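Local coordinates for probable host range protein 2-3 (PDB 5CZ3), which probably acts as a poxvirus host-range factor that lets the virus multiply in different cell types, as a member of the C7 family that antagonizes a host restriction factor, at residues A[45-50]-A[120-125]. Residues are numbered along the deposited sequence; the frame is centred on the assembly and turned at random.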
loop_
_atom_site.group_PDB
_atom_site.type_symbol
_atom_site.label_atom_id
_atom_site.label_comp_id
_atom_site.label_asym_id
_atom_site.label_seq_id
_atom_site.Cartn_x
_atom_site.Cartn_y
_atom_site.Cartn_z
ATOM N N LYS A 45 1.707 5.893 -18.838
ATOM C CA LYS A 45 1.784 4.463 -18.556
ATOM C C LYS A 45 0.704 3.980 -17.598
ATOM O O LYS A 45 0.026 4.775 -16.947
ATOM C CB LYS A 45 3.159 4.113 -17.982
ATOM C CG LYS A 45 3.430 4.723 -16.617
ATOM C CD LYS A 45 4.838 4.416 -16.137
ATOM C CE LYS A 45 5.880 4.916 -17.124
ATOM N NZ LYS A 45 7.267 4.693 -16.629
ATOM N N TYR A 46 0.551 2.662 -17.529
ATOM C CA TYR A 46 -0.326 2.036 -16.552
ATOM C C TYR A 46 0.497 1.539 -15.371
ATOM O O TYR A 46 1.493 0.839 -15.553
ATOM C CB TYR A 46 -1.104 0.876 -17.179
ATOM C CG TYR A 46 -2.221 1.298 -18.106
ATOM C CD1 TYR A 46 -3.496 1.552 -17.617
ATOM C CD2 TYR A 46 -2.005 1.433 -19.471
ATOM C CE1 TYR A 46 -4.523 1.933 -18.460
ATOM C CE2 TYR A 46 -3.026 1.813 -20.322
ATOM C CZ TYR A 46 -4.283 2.062 -19.810
ATOM O OH TYR A 46 -5.305 2.440 -20.652
ATOM N N ILE A 47 0.085 1.903 -14.163
ATOM C CA ILE A 47 0.777 1.452 -12.964
ATOM C C ILE A 47 -0.085 0.456 -12.199
ATOM O O ILE A 47 -1.197 0.774 -11.778
ATOM C CB ILE A 47 1.148 2.628 -12.047
ATOM C CG1 ILE A 47 2.028 3.626 -12.800
ATOM C CG2 ILE A 47 1.868 2.129 -10.805
ATOM C CD1 ILE A 47 2.366 4.860 -12.003
ATOM N N THR A 48 0.435 -0.756 -12.029
ATOM C CA THR A 48 -0.304 -1.826 -11.370
ATOM C C THR A 48 0.122 -1.981 -9.914
ATOM O O THR A 48 1.302 -2.176 -9.620
ATOM C CB THR A 48 -0.108 -3.173 -12.097
ATOM O OG1 THR A 48 -0.468 -3.037 -13.477
ATOM C CG2 THR A 48 -0.966 -4.256 -11.460
ATOM N N PHE A 49 -0.843 -1.885 -9.006
ATOM C CA PHE A 49 -0.593 -2.116 -7.588
ATOM C C PHE A 49 -1.201 -3.439 -7.140
ATOM O O PHE A 49 -2.373 -3.707 -7.397
ATOM C CB PHE A 49 -1.170 -0.988 -6.729
ATOM C CG PHE A 49 -0.576 0.362 -7.002
ATOM C CD1 PHE A 49 -1.070 1.159 -8.021
ATOM C CD2 PHE A 49 0.459 0.848 -6.221
ATOM C CE1 PHE A 49 -0.532 2.405 -8.266
ATOM C CE2 PHE A 49 1.002 2.093 -6.462
ATOM C CZ PHE A 49 0.506 2.873 -7.486
ATOM N N ILE A 50 -0.406 -4.262 -6.467
ATOM C CA ILE A 50 -0.946 -5.432 -5.789
ATOM C C ILE A 50 -0.710 -5.298 -4.291
ATOM O O ILE A 50 0.431 -5.221 -3.834
ATOM C CB ILE A 50 -0.328 -6.743 -6.312
ATOM C CG1 ILE A 50 -0.880 -7.060 -7.702
ATOM C CG2 ILE A 50 -0.632 -7.893 -5.362
ATOM C CD1 ILE A 50 -0.429 -8.388 -8.253
ATOM N N VAL A 120 8.165 7.162 -5.681
ATOM C CA VAL A 120 8.588 6.164 -6.653
ATOM C C VAL A 120 8.706 6.772 -8.048
ATOM O O VAL A 120 7.719 7.224 -8.627
ATOM C CB VAL A 120 7.618 4.968 -6.700
ATOM C CG1 VAL A 120 8.045 3.984 -7.777
ATOM C CG2 VAL A 120 7.548 4.281 -5.344
ATOM N N ASN A 121 9.925 6.787 -8.576
ATOM C CA ASN A 121 10.179 7.294 -9.919
ATOM C C ASN A 121 10.041 6.182 -10.950
ATOM O O ASN A 121 10.985 5.441 -11.187
ATOM C CB ASN A 121 11.577 7.915 -9.994
ATOM C CG ASN A 121 11.807 8.701 -11.273
ATOM O OD1 ASN A 121 11.437 8.268 -12.365
ATOM N ND2 ASN A 121 12.426 9.868 -11.140
ATOM N N THR A 122 8.878 6.083 -11.584
ATOM C CA THR A 122 8.585 4.951 -12.463
ATOM C C THR A 122 9.487 4.872 -13.697
ATOM O O THR A 122 9.441 3.891 -14.440
ATOM C CB THR A 122 7.126 4.985 -12.940
ATOM O OG1 THR A 122 6.941 6.082 -13.840
ATOM C CG2 THR A 122 6.183 5.133 -11.754
ATOM N N ASP A 123 10.306 5.896 -13.912
ATOM C CA ASP A 123 11.201 5.931 -15.063
ATOM C C ASP A 123 12.599 5.445 -14.704
ATOM O O ASP A 123 13.215 4.691 -15.455
ATOM C CB ASP A 123 11.269 7.343 -15.641
ATOM C CG ASP A 123 9.971 7.765 -16.291
ATOM O OD1 ASP A 123 9.335 6.915 -16.950
ATOM O OD2 ASP A 123 9.582 8.942 -16.140
ATOM N N THR A 124 13.099 5.885 -13.555
ATOM C CA THR A 124 14.408 5.456 -13.082
ATOM C C THR A 124 14.244 4.260 -12.159
ATOM O O THR A 124 15.211 3.565 -11.860
ATOM C CB THR A 124 15.202 6.622 -12.469
ATOM O OG1 THR A 124 14.556 7.065 -11.268
ATOM C CG2 THR A 124 15.287 7.777 -13.450
ATOM N N ARG A 125 13.003 4.020 -11.734
ATOM C CA ARG A 125 12.644 3.017 -10.722
ATOM C C ARG A 125 13.456 3.189 -9.435
ATOM O O ARG A 125 13.683 2.227 -8.703
#
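Lys45 reaches from one sheet of the C7-family beta-sandwich to the turn that closes a hairpin of the other, and Thr122 and Asp123 receive its ammonium group. The contact illustrates how two facing sheets can be tied at their border by one long polar side chain lying above a hydrophobic layer. Lys45 NZ donates to Thr122 OG1 at 3.1 Å and forms a salt bridge with Asp123 OD1, also 3.1 Å away. It meets that carboxylate oxygen from above the plane of the group, 38° out of it. The lysine chain, extended except for a bend at chi3 (58°), runs alongside the threonine, the two pointing opposite ways, with CD 3.5 Å from Thr122 OG1. One layer further in, Ile47 CD1 packs on Thr122 CG2 at 3.8 Å, the two side chains crossing at about a right angle. Thr122 thus presents its hydroxyl to the lysine and its methyl to the interior, where Ile47 also touches Leu39.

Each of these acceptor side chains has a second partner near the end of strand 34-40: Thr122 OG1 is also hydrogen-bonded to Lys40 O, and Asp123 uses its other carboxylate oxygen, OD2, to accept from Ala42 N. The turn between strands 117-121 and 126-131 is itself shaped by an Asx turn at Asn121, which probably helps place Thr122 and Asp123. Asn121 OD1 takes two backbone donors, Asp123 N at 3.0 Å, in the carbonyl plane, and Thr124 N at 3.1 Å, well above that plane.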